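Local coordinates for thiol peroxidase (Mycobacterium tuberculosis, PDB 1XVQ), which probably reduces hydrogen peroxide and organic hydroperoxides to water and alcohols with electrons from thioredoxin, so defending the cell against oxidative stress, at residues 46-51 / 66-71; 22-27 / 139-144; 50-55 / 128-133; 5-10 / 121-126. One frame throughout, in Å; residues are numbered along the deposited sequence.

Contact 1 of 4, residues 46-51 / 66-71; sequences SVLLNI and TFDERA
Strand 47-51 and the helical residues 66-71 run almost antiparallel, at 166°, with axes 10.4 Å apart; Leu-48 with Ala-71 and Asn-50 with Asp-68 are the nearest CA pairs. This is the strand-to-helix half of the beta-alpha-beta unit formed by strand 47-51, helix 62-73 and strand 77-78 in the thioredoxin fold. Alternate strand residues, Leu-48 and Asn-50, point to the helix. Leucine suits the greasy part of this face: with chi1 at 161°, its CG swings beside its own carbonyl carbon and its branched end is thrust at the helix. There CD2 presses on Phe-67, 3.3 Å from CE2, while CD1 is 4.0 Å from Phe-67 CZ. The phenyl ring comes from the opposite direction and also meets Tyr-156, Ala-159 and Leu-160 of helix 156-165, so it lies between strand 47-51 and that helix. The amide end of Asn-50 lies near this ring and stands almost perpendicular to the Asp-68 carboxylate. Both polar groups are buried; the Asp-68 side chain is about 8 Å from that of Cys-60, the predicted peroxidatic cysteine. Where the helix needs a small residue to let leucine in, Ala-71 places its CB 3.6 Å from Leu-48 CD2.

Contact 2 of 4, residues 22-27 / 139-144; sequences SPAPAF and GNVAYT
Asn-140 reaches across to Ser-22 and Pro-23, and its side chain can be followed outward from the backbone. CB lies 3.6 Å from Ser-22 O. CG, turned beside the backbone N with chi1 at -65°, passes about 4.1 Å from Ser-22 C. OD1 ends over the pyrrolidine ring of Pro-23, 3.3 Å from its N, an atom with no hydrogen to offer; the oxygen is 3.7 Å from Pro-23 CG, so this is van der Waals contact with the ring. The backbones of Pro-23 and Asn-140 form a single beta bridge. Val-141 N donates to Ser-22 O over 2.7 Å, and Ala-24 N to Gly-139 O over 3.0 Å, both nearly straight. Gly-139 suits its place because its positive phi would push a side chain against the preceding carbonyl. Val-141 adds an apolar touch, its CG2 3.8 Å from Ala-24 CB. Strand 141-146 is the outermost of its sheet within the chain, so the 22-27 loop borders an edge. Ala-24 also reaches Ile-135 of strand 131-135, whereas Ala-142 and Tyr-143 both face Val-134, a classic beta bulge, from which Tyr-143 packs on helix 156-165.

Contact 3 of 4, residues 50-55 / 128-133; sequences NIFPSV and LARAIV
Arg-130 lies flat on Phe-52, the guanidinium 19° from parallel with the ring and its CZ 3.8 Å from the ring centroid: a cation-pi stack at the end of two antiparallel strands in the central sheet of the thioredoxin fold. The arginine chain leaves its CA heading away from strand 47-51 and bends back at chi2 (73°), which lays the flat group over the phenyl face. Its NH1 also donates to Ile-51 O at 2.9 Å, from well above the carbonyl plane. Ala-131 N reaches that same oxygen from the other face, at 3.1 Å, so two donors grip one buried acceptor. Ile-51 N returns a bond to Ala-131 O, making these residues a hydrogen-bonded pair beside the non-hydrogen-bonded pair of Asn-50 and Ile-132. On the Ile-51 side of the sheet, this branched residue spreads its contacts: CG2 meets Leu-128 CB at 3.5 Å, while CD1 approaches Ala-131 and Val-133. In the next shell, Tyr-156 OH binds Arg-130 NH2, and Phe-52, whose side chain lies about 9 Å from that of Cys-60, meets Phe-92 edge-to-face. Beyond the strands a water joins the backbones, donating to Phe-52 O (2.6 Å) and Pro-53 O (2.7 Å) and accepting from Leu-128 N (2.9 Å).

Contact 4 of 4, residues 5-10 / 121-126; sequences TLRGNA and DGPMAG
Pro-123 carries most of the apolar contact, set against Thr-5, Leu-6 and Arg-7 of the N-terminal arm. The methyl branch of Thr-5, anti to the backbone N (chi1 -72°, measured to OG1), brings CG2 to 3.5 Å from Pro-123 CD. On the same ring, CG meets Arg-7 CB at 3.7 Å. Backbone oxygens join in: Leu-6 O and Thr-5 O both approach Pro-123 CD, the former at 3.2 Å, a ring carbon polarised by its neighbouring nitrogen. A second kind of contact is made by flexible side chains. Arg-7 stretches out fully, and Met-124, bent at chi2 and chi3, lays its CE over one guanidinium face, 4.1 Å from Arg-7 CZ; an unbranched thioether curls easily into such a position. Direct polar bonds between the segments are absent, and a water near Ala-10 O and Asp-121 OD1 could at most give them long, weak bonds. Several of these residues also touch crystal neighbours, so the lattice may influence this exposed arm. The 121-126 side is shaped by a type I beta turn from Gly-122 to Ala-125, closed by Ala-125 N to Gly-122 O at 3.1 Å. Gly-122 tolerates its positive phi, and Pro-123 takes the second turn position, where its fixed phi is a classic fit for type I turns.

How the contacts relate
From the N terminus, residues 5-10 close a long loop onto 121-126 in contact 4, well away from the centre of the chain. Residues 22-27 then close a second long loop onto 139-144 in contact 2, and the two cross. Strand 47-51 starts both remaining loops: a short one to helix 62-73 in contact 1, and a longer one to strand 131-135 in contact 3. Both lie within the span of contact 2. Contact 1 also falls within that of contact 4, whereas contact 3 crosses contact 4 and touches it through Pro-53 and Met-124. Contacts 1, 2 and 3 thus unite helix, central strands and sheet edge, and contact 4 adds the N-terminal arm.

Contact 1 of 4, residues 46-51 / 66-71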
loop_
_atom_site.group_PDB
_atom_site.type_symbol
_atom_site.label_atom_id
_atom_site.label_comp_id
_atom_site.label_asym_id
_atom_site.label_seq_id
_atom_site.Cartn_x
_atom_site.Cartn_y
_atom_site.Cartn_z
ATOM N N SER A 46 -12.966 2.192 7.228
ATOM C CA SER A 46 -12.427 2.152 5.870
ATOM C C SER A 46 -10.917 2.261 6.011
ATOM O O SER A 46 -10.396 2.928 6.919
ATOM C CB SER A 46 -12.985 3.299 5.020
ATOM O OG SER A 46 -12.771 4.552 5.654
ATOM N N VAL A 47 -10.198 1.580 5.128
ATOM C CA VAL A 47 -8.752 1.571 5.189
ATOM C C VAL A 47 -8.146 1.812 3.825
ATOM O O VAL A 47 -8.568 1.220 2.830
ATOM C CB VAL A 47 -8.222 0.199 5.694
ATOM C CG1 VAL A 47 -6.695 0.198 5.752
ATOM C CG2 VAL A 47 -8.773 -0.085 7.085
ATOM N N LEU A 48 -7.162 2.698 3.797
ATOM C CA LEU A 48 -6.430 2.980 2.565
ATOM C C LEU A 48 -5.047 2.350 2.727
ATOM O O LEU A 48 -4.297 2.742 3.620
ATOM C CB LEU A 48 -6.255 4.499 2.343
ATOM C CG LEU A 48 -5.127 4.848 1.335
ATOM C CD1 LEU A 48 -5.513 4.273 -0.006
ATOM C CD2 LEU A 48 -4.894 6.377 1.238
ATOM N N LEU A 49 -4.730 1.339 1.905
ATOM C CA LEU A 49 -3.398 0.742 1.920
ATOM C C LEU A 49 -2.657 1.462 0.794
ATOM O O LEU A 49 -2.959 1.261 -0.393
ATOM C CB LEU A 49 -3.449 -0.758 1.606
ATOM C CG LEU A 49 -4.332 -1.576 2.542
ATOM C CD1 LEU A 49 -4.426 -3.021 1.999
ATOM C CD2 LEU A 49 -3.735 -1.539 3.954
ATOM N N ASN A 50 -1.693 2.293 1.181
ATOM C CA ASN A 50 -0.918 3.106 0.237
ATOM C C ASN A 50 0.393 2.354 0.244
ATOM O O ASN A 50 1.170 2.425 1.176
ATOM C CB ASN A 50 -0.778 4.514 0.824
ATOM C CG ASN A 50 -0.591 5.581 -0.215
ATOM O OD1 ASN A 50 -0.534 6.769 0.130
ATOM N ND2 ASN A 50 -0.501 5.200 -1.480
ATOM N N ILE A 51 0.609 1.618 -0.827
ATOM C CA ILE A 51 1.746 0.709 -0.927
ATOM C C ILE A 51 2.900 1.227 -1.749
ATOM O O ILE A 51 2.703 1.667 -2.896
ATOM C CB ILE A 51 1.249 -0.596 -1.521
ATOM C CG1 ILE A 51 0.042 -1.082 -0.702
ATOM C CG2 ILE A 51 2.398 -1.672 -1.511
ATOM C CD1 ILE A 51 -0.811 -2.144 -1.450
ATOM N N THR A 66 -0.983 15.288 0.182
ATOM C CA THR A 66 -2.337 15.749 -0.118
ATOM C C THR A 66 -3.321 14.578 -0.161
ATOM O O THR A 66 -4.388 14.619 0.455
ATOM C CB THR A 66 -2.364 16.510 -1.467
ATOM O OG1 THR A 66 -1.616 17.723 -1.334
ATOM C CG2 THR A 66 -3.790 16.848 -1.878
ATOM N N PHE A 67 -2.952 13.533 -0.890
ATOM C CA PHE A 67 -3.788 12.347 -0.986
ATOM C C PHE A 67 -4.022 11.722 0.388
ATOM O O PHE A 67 -5.156 11.410 0.743
ATOM C CB PHE A 67 -3.125 11.313 -1.881
ATOM C CG PHE A 67 -3.868 10.020 -1.949
ATOM C CD1 PHE A 67 -5.166 9.972 -2.462
ATOM C CD2 PHE A 67 -3.251 8.834 -1.569
ATOM C CE1 PHE A 67 -5.831 8.767 -2.604
ATOM C CE2 PHE A 67 -3.913 7.618 -1.710
ATOM C CZ PHE A 67 -5.192 7.581 -2.227
ATOM N N ASP A 68 -2.952 11.529 1.156
ATOM C CA ASP A 68 -3.096 10.928 2.482
ATOM C C ASP A 68 -3.995 11.779 3.385
ATOM O O ASP A 68 -4.776 11.262 4.181
ATOM C CB ASP A 68 -1.731 10.750 3.152
ATOM C CG ASP A 68 -0.926 9.597 2.551
ATOM O OD1 ASP A 68 -1.537 8.724 1.905
ATOM O OD2 ASP A 68 0.303 9.568 2.744
ATOM N N GLU A 69 -3.884 13.093 3.257
ATOM C CA GLU A 69 -4.695 13.971 4.082
ATOM C C GLU A 69 -6.161 13.929 3.682
ATOM O O GLU A 69 -7.034 13.882 4.546
ATOM C CB GLU A 69 -4.124 15.395 4.046
ATOM C CG GLU A 69 -2.820 15.484 4.841
ATOM C CD GLU A 69 -2.235 16.887 4.927
ATOM O OE1 GLU A 69 -1.247 17.057 5.680
ATOM O OE2 GLU A 69 -2.749 17.804 4.249
ATOM N N ARG A 70 -6.444 13.920 2.383
ATOM C CA ARG A 70 -7.828 13.836 1.934
ATOM C C ARG A 70 -8.419 12.487 2.368
ATOM O O ARG A 70 -9.552 12.411 2.848
ATOM C CB ARG A 70 -7.909 13.961 0.409
ATOM C CG ARG A 70 -7.456 15.319 -0.129
ATOM C CD ARG A 70 -7.467 15.370 -1.644
ATOM N NE ARG A 70 -6.861 16.596 -2.166
ATOM C CZ ARG A 70 -7.323 17.819 -1.920
ATOM N NH1 ARG A 70 -8.400 17.982 -1.157
ATOM N NH2 ARG A 70 -6.709 18.883 -2.436
ATOM N N ALA A 71 -7.636 11.423 2.211
ATOM C CA ALA A 71 -8.110 10.092 2.569
ATOM C C ALA A 71 -8.470 10.028 4.049
ATOM O O ALA A 71 -9.538 9.530 4.425
ATOM C CB ALA A 71 -7.029 9.054 2.221
#

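Contact 2 of 4, residues 22-27 / 139-144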
loop_
_atom_site.group_PDB
_atom_site.type_symbol
_atom_site.label_atom_id
_atom_site.label_comp_id
_atom_site.label_asym_id
_atom_site.label_seq_id
_atom_site.Cartn_x
_atom_site.Cartn_y
_atom_site.Cartn_z
ATOM N N SER A 22 -14.910 -8.334 -3.023
ATOM C CA SER A 22 -14.650 -9.496 -2.161
ATOM C C SER A 22 -13.975 -9.063 -0.871
ATOM O O SER A 22 -13.381 -7.976 -0.798
ATOM C CB SER A 22 -13.741 -10.498 -2.888
ATOM O OG SER A 22 -12.435 -9.970 -3.065
ATOM N N PRO A 23 -14.050 -9.909 0.177
ATOM C CA PRO A 23 -13.431 -9.592 1.469
ATOM C C PRO A 23 -11.928 -9.375 1.298
ATOM O O PRO A 23 -11.232 -10.142 0.618
ATOM C CB PRO A 23 -13.723 -10.832 2.321
ATOM C CG PRO A 23 -14.978 -11.409 1.698
ATOM C CD PRO A 23 -14.721 -11.226 0.221
ATOM N N ALA A 24 -11.423 -8.329 1.931
ATOM C CA ALA A 24 -10.012 -8.052 1.816
ATOM C C ALA A 24 -9.234 -9.148 2.536
ATOM O O ALA A 24 -9.606 -9.599 3.630
ATOM C CB ALA A 24 -9.690 -6.700 2.416
ATOM N N PRO A 25 -8.142 -9.604 1.923
ATOM C CA PRO A 25 -7.335 -10.649 2.561
ATOM C C PRO A 25 -6.856 -10.185 3.944
ATOM O O PRO A 25 -6.524 -9.019 4.164
ATOM C CB PRO A 25 -6.161 -10.837 1.584
ATOM C CG PRO A 25 -6.747 -10.466 0.255
ATOM C CD PRO A 25 -7.589 -9.222 0.614
ATOM N N ALA A 26 -6.824 -11.105 4.902
ATOM C CA ALA A 26 -6.355 -10.754 6.213
ATOM C C ALA A 26 -4.880 -10.367 6.143
ATOM O O ALA A 26 -4.176 -10.763 5.222
ATOM C CB ALA A 26 -6.501 -11.955 7.162
ATOM N N PHE A 27 -4.432 -9.549 7.074
ATOM C CA PHE A 27 -2.993 -9.274 7.108
ATOM C C PHE A 27 -2.523 -9.050 8.527
ATOM O O PHE A 27 -3.312 -8.706 9.418
ATOM C CB PHE A 27 -2.613 -8.067 6.225
ATOM C CG PHE A 27 -3.331 -6.802 6.577
ATOM C CD1 PHE A 27 -2.950 -6.046 7.680
ATOM C CD2 PHE A 27 -4.385 -6.356 5.788
ATOM C CE1 PHE A 27 -3.605 -4.852 7.999
ATOM C CE2 PHE A 27 -5.041 -5.166 6.096
ATOM C CZ PHE A 27 -4.661 -4.415 7.191
ATOM N N GLY A 139 -15.497 -4.181 5.112
ATOM C CA GLY A 139 -14.492 -5.215 4.993
ATOM C C GLY A 139 -14.166 -5.705 3.595
ATOM O O GLY A 139 -13.219 -6.488 3.420
ATOM N N ASN A 140 -14.929 -5.275 2.595
ATOM C CA ASN A 140 -14.673 -5.719 1.222
ATOM C C ASN A 140 -13.751 -4.772 0.490
ATOM O O ASN A 140 -13.691 -3.600 0.818
ATOM C CB ASN A 140 -15.973 -5.829 0.429
ATOM C CG ASN A 140 -16.876 -6.904 0.966
ATOM O OD1 ASN A 140 -16.414 -7.973 1.355
ATOM N ND2 ASN A 140 -18.173 -6.631 0.991
ATOM N N VAL A 141 -13.018 -5.301 -0.486
ATOM C CA VAL A 141 -12.131 -4.467 -1.274
ATOM C C VAL A 141 -13.026 -3.542 -2.087
ATOM O O VAL A 141 -13.922 -3.996 -2.768
ATOM C CB VAL A 141 -11.270 -5.342 -2.206
ATOM C CG1 VAL A 141 -10.469 -4.469 -3.170
ATOM C CG2 VAL A 141 -10.275 -6.173 -1.348
ATOM N N ALA A 142 -12.799 -2.238 -1.988
ATOM C CA ALA A 142 -13.627 -1.287 -2.732
ATOM C C ALA A 142 -12.976 -0.764 -4.012
ATOM O O ALA A 142 -13.669 -0.288 -4.937
ATOM C CB ALA A 142 -13.965 -0.103 -1.834
ATOM N N TYR A 143 -11.650 -0.830 -4.067
ATOM C CA TYR A 143 -10.929 -0.296 -5.220
ATOM C C TYR A 143 -9.478 -0.731 -5.200
ATOM O O TYR A 143 -8.879 -0.820 -4.136
ATOM C CB TYR A 143 -10.974 1.240 -5.181
ATOM C CG TYR A 143 -10.048 1.941 -6.169
ATOM C CD1 TYR A 143 -8.718 2.206 -5.848
ATOM C CD2 TYR A 143 -10.520 2.336 -7.425
ATOM C CE1 TYR A 143 -7.879 2.852 -6.751
ATOM C CE2 TYR A 143 -9.697 2.979 -8.334
ATOM C CZ TYR A 143 -8.382 3.232 -7.992
ATOM O OH TYR A 143 -7.568 3.862 -8.902
ATOM N N THR A 144 -8.919 -1.003 -6.384
ATOM C CA THR A 144 -7.517 -1.343 -6.462
ATOM C C THR A 144 -6.872 -0.707 -7.687
ATOM O O THR A 144 -7.535 -0.405 -8.677
ATOM C CB THR A 144 -7.249 -2.874 -6.591
ATOM O OG1 THR A 144 -7.749 -3.357 -7.855
ATOM C CG2 THR A 144 -7.888 -3.630 -5.475
#

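Contact 3 of 4, residues 50-55 / 128-133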
loop_
_atom_site.group_PDB
_atom_site.type_symbol
_atom_site.label_atom_id
_atom_site.label_comp_id
_atom_site.label_asym_id
_atom_site.label_seq_id
_atom_site.Cartn_x
_atom_site.Cartn_y
_atom_site.Cartn_z
ATOM N N ASN A 50 -1.693 2.293 1.181
ATOM C CA ASN A 50 -0.918 3.106 0.237
ATOM C C ASN A 50 0.393 2.354 0.244
ATOM O O ASN A 50 1.170 2.425 1.176
ATOM C CB ASN A 50 -0.778 4.514 0.824
ATOM C CG ASN A 50 -0.591 5.581 -0.215
ATOM O OD1 ASN A 50 -0.534 6.769 0.130
ATOM N ND2 ASN A 50 -0.501 5.200 -1.480
ATOM N N ILE A 51 0.609 1.618 -0.827
ATOM C CA ILE A 51 1.746 0.709 -0.927
ATOM C C ILE A 51 2.900 1.227 -1.749
ATOM O O ILE A 51 2.703 1.667 -2.896
ATOM C CB ILE A 51 1.249 -0.596 -1.521
ATOM C CG1 ILE A 51 0.042 -1.082 -0.702
ATOM C CG2 ILE A 51 2.398 -1.672 -1.511
ATOM C CD1 ILE A 51 -0.811 -2.144 -1.450
ATOM N N PHE A 52 4.104 1.134 -1.186
ATOM C CA PHE A 52 5.307 1.650 -1.855
ATOM C C PHE A 52 6.533 0.733 -1.880
ATOM O O PHE A 52 6.743 -0.084 -0.982
ATOM C CB PHE A 52 5.819 2.904 -1.151
ATOM C CG PHE A 52 4.805 4.001 -1.001
ATOM C CD1 PHE A 52 4.867 5.128 -1.810
ATOM C CD2 PHE A 52 3.815 3.925 -0.019
ATOM C CE1 PHE A 52 3.954 6.184 -1.646
ATOM C CE2 PHE A 52 2.899 4.969 0.154
ATOM C CZ PHE A 52 2.972 6.106 -0.667
ATOM N N PRO A 53 7.372 0.889 -2.908
ATOM C CA PRO A 53 8.587 0.068 -2.977
ATOM C C PRO A 53 9.426 0.485 -1.769
ATOM O O PRO A 53 10.097 -0.335 -1.146
ATOM C CB PRO A 53 9.214 0.479 -4.299
ATOM C CG PRO A 53 7.997 0.762 -5.171
ATOM C CD PRO A 53 7.028 1.461 -4.237
ATOM N N SER A 54 9.399 1.773 -1.441
ATOM C CA SER A 54 10.106 2.241 -0.265
ATOM C C SER A 54 9.599 3.623 0.146
ATOM O O SER A 54 9.253 4.449 -0.713
ATOM C CB SER A 54 11.617 2.296 -0.517
ATOM O OG SER A 54 12.273 2.768 0.655
ATOM N N VAL A 55 9.528 3.864 1.444
ATOM C CA VAL A 55 9.084 5.173 1.930
ATOM C C VAL A 55 10.285 5.750 2.651
ATOM O O VAL A 55 10.148 6.663 3.472
ATOM C CB VAL A 55 7.901 5.063 2.940
ATOM C CG1 VAL A 55 6.724 4.359 2.295
ATOM C CG2 VAL A 55 8.350 4.326 4.201
ATOM N N LEU A 128 7.607 -4.083 -2.533
ATOM C CA LEU A 128 6.218 -4.020 -2.966
ATOM C C LEU A 128 6.064 -2.979 -4.058
ATOM O O LEU A 128 6.639 -1.903 -3.961
ATOM C CB LEU A 128 5.327 -3.591 -1.803
ATOM C CG LEU A 128 5.562 -4.423 -0.550
ATOM C CD1 LEU A 128 4.449 -4.022 0.454
ATOM C CD2 LEU A 128 5.474 -5.961 -0.859
ATOM N N ALA A 129 5.278 -3.294 -5.081
ATOM C CA ALA A 129 5.068 -2.324 -6.169
ATOM C C ALA A 129 4.165 -1.169 -5.734
ATOM O O ALA A 129 3.329 -1.322 -4.815
ATOM C CB ALA A 129 4.442 -3.012 -7.367
ATOM N N ARG A 130 4.324 -0.016 -6.389
ATOM C CA ARG A 130 3.461 1.136 -6.076
ATOM C C ARG A 130 2.004 0.713 -6.382
ATOM O O ARG A 130 1.668 0.297 -7.496
ATOM C CB ARG A 130 3.813 2.335 -6.939
ATOM C CG ARG A 130 3.038 3.598 -6.506
ATOM C CD ARG A 130 3.558 4.173 -5.185
ATOM N NE ARG A 130 2.790 5.354 -4.760
ATOM C CZ ARG A 130 1.747 5.324 -3.929
ATOM N NH1 ARG A 130 1.314 4.172 -3.394
ATOM N NH2 ARG A 130 1.114 6.456 -3.631
ATOM N N ALA A 131 1.134 0.825 -5.387
ATOM C CA ALA A 131 -0.236 0.376 -5.569
ATOM C C ALA A 131 -1.119 0.981 -4.502
ATOM O O ALA A 131 -0.640 1.454 -3.474
ATOM C CB ALA A 131 -0.279 -1.141 -5.444
ATOM N N ILE A 132 -2.412 0.947 -4.770
ATOM C CA ILE A 132 -3.394 1.453 -3.831
ATOM C C ILE A 132 -4.508 0.437 -3.693
ATOM O O ILE A 132 -5.028 -0.077 -4.682
ATOM C CB ILE A 132 -3.988 2.822 -4.295
ATOM C CG1 ILE A 132 -2.951 3.943 -4.036
ATOM C CG2 ILE A 132 -5.271 3.126 -3.536
ATOM C CD1 ILE A 132 -3.352 5.339 -4.570
ATOM N N VAL A 133 -4.854 0.113 -2.450
ATOM C CA VAL A 133 -5.980 -0.776 -2.222
ATOM C C VAL A 133 -6.848 -0.096 -1.185
ATOM O O VAL A 133 -6.357 0.298 -0.145
ATOM C CB VAL A 133 -5.543 -2.164 -1.687
ATOM C CG1 VAL A 133 -6.786 -2.976 -1.265
ATOM C CG2 VAL A 133 -4.766 -2.901 -2.763
HETATM O O HOH W 1 8.275 -2.146 -0.423
#

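Contact 4 of 4, residues 5-10 / 121-126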
loop_
_atom_site.group_PDB
_atom_site.type_symbol
_atom_site.label_atom_id
_atom_site.label_comp_id
_atom_site.label_asym_id
_atom_site.label_seq_id
_atom_site.Cartn_x
_atom_site.Cartn_y
_atom_site.Cartn_z
ATOM N N THR A 5 21.365 -5.108 -13.359
ATOM C CA THR A 5 20.017 -5.675 -13.527
ATOM C C THR A 5 19.211 -4.400 -13.762
ATOM O O THR A 5 18.877 -3.676 -12.815
ATOM C CB THR A 5 19.504 -6.396 -12.225
ATOM O OG1 THR A 5 20.231 -7.623 -12.043
ATOM C CG2 THR A 5 18.004 -6.717 -12.321
ATOM N N LEU A 6 18.944 -4.103 -15.034
ATOM C CA LEU A 6 18.208 -2.903 -15.413
ATOM C C LEU A 6 16.771 -2.992 -14.944
ATOM O O LEU A 6 16.252 -4.086 -14.724
ATOM C CB LEU A 6 18.222 -2.759 -16.940
ATOM C CG LEU A 6 19.608 -2.633 -17.573
ATOM C CD1 LEU A 6 19.504 -2.730 -19.121
ATOM C CD2 LEU A 6 20.215 -1.305 -17.142
ATOM N N ARG A 7 16.111 -1.841 -14.841
ATOM C CA ARG A 7 14.726 -1.849 -14.399
ATOM C C ARG A 7 13.774 -1.683 -15.572
ATOM O O ARG A 7 13.792 -0.649 -16.232
ATOM C CB ARG A 7 14.495 -0.728 -13.390
ATOM C CG ARG A 7 13.076 -0.724 -12.796
ATOM C CD ARG A 7 12.925 0.422 -11.789
ATOM N NE ARG A 7 11.540 0.603 -11.361
ATOM C CZ ARG A 7 11.104 1.606 -10.595
ATOM N NH1 ARG A 7 11.941 2.537 -10.153
ATOM N NH2 ARG A 7 9.819 1.687 -10.282
ATOM N N GLY A 8 12.963 -2.704 -15.827
ATOM C CA GLY A 8 11.999 -2.635 -16.913
ATOM C C GLY A 8 10.879 -1.621 -16.661
ATOM O O GLY A 8 10.542 -1.311 -15.514
ATOM N N ASN A 9 10.287 -1.108 -17.734
ATOM C CA ASN A 9 9.216 -0.118 -17.611
ATOM C C ASN A 9 7.971 -0.788 -17.063
ATOM O O ASN A 9 7.267 -0.222 -16.234
ATOM C CB ASN A 9 8.907 0.501 -18.988
ATOM C CG ASN A 9 7.972 1.712 -18.907
ATOM O OD1 ASN A 9 6.977 1.786 -19.627
ATOM N ND2 ASN A 9 8.305 2.667 -18.057
ATOM N N ALA A 10 7.694 -1.998 -17.530
ATOM C CA ALA A 10 6.492 -2.710 -17.081
ATOM C C ALA A 10 6.668 -3.286 -15.675
ATOM O O ALA A 10 7.699 -3.870 -15.361
ATOM C CB ALA A 10 6.158 -3.820 -18.055
ATOM N N ASP A 121 10.612 -9.408 -10.421
ATOM C CA ASP A 121 11.908 -9.424 -11.080
ATOM C C ASP A 121 12.546 -8.057 -11.107
ATOM O O ASP A 121 11.972 -7.086 -10.636
ATOM C CB ASP A 121 11.716 -9.953 -12.498
ATOM C CG ASP A 121 10.551 -9.295 -13.198
ATOM O OD1 ASP A 121 10.406 -8.060 -13.074
ATOM O OD2 ASP A 121 9.775 -10.011 -13.875
ATOM N N GLY A 122 13.754 -7.971 -11.664
ATOM C CA GLY A 122 14.411 -6.689 -11.749
ATOM C C GLY A 122 15.130 -6.285 -10.473
ATOM O O GLY A 122 15.094 -7.016 -9.484
ATOM N N PRO A 123 15.782 -5.119 -10.457
ATOM C CA PRO A 123 16.509 -4.642 -9.276
ATOM C C PRO A 123 15.661 -4.469 -8.018
ATOM O O PRO A 123 16.188 -4.507 -6.907
ATOM C CB PRO A 123 17.111 -3.312 -9.744
ATOM C CG PRO A 123 16.112 -2.835 -10.773
ATOM C CD PRO A 123 15.841 -4.121 -11.543
ATOM N N MET A 124 14.360 -4.299 -8.201
ATOM C CA MET A 124 13.463 -4.081 -7.065
ATOM C C MET A 124 12.723 -5.320 -6.635
ATOM O O MET A 124 11.722 -5.216 -5.900
ATOM C CB MET A 124 12.446 -3.025 -7.456
ATOM C CG MET A 124 13.123 -1.873 -8.116
ATOM S SD MET A 124 13.612 -0.792 -6.848
ATOM C CE MET A 124 12.026 0.137 -6.847
ATOM N N ALA A 125 13.160 -6.478 -7.123
ATOM C CA ALA A 125 12.500 -7.755 -6.790
ATOM C C ALA A 125 12.367 -7.879 -5.261
ATOM O O ALA A 125 13.317 -7.591 -4.544
ATOM C CB ALA A 125 13.336 -8.928 -7.328
ATOM N N GLY A 126 11.213 -8.349 -4.781
ATOM C CA GLY A 126 11.038 -8.496 -3.345
ATOM C C GLY A 126 10.455 -7.292 -2.619
ATOM O O GLY A 126 10.007 -7.458 -1.493
HETATM O O HOH W 2 8.614 -5.342 -12.398
#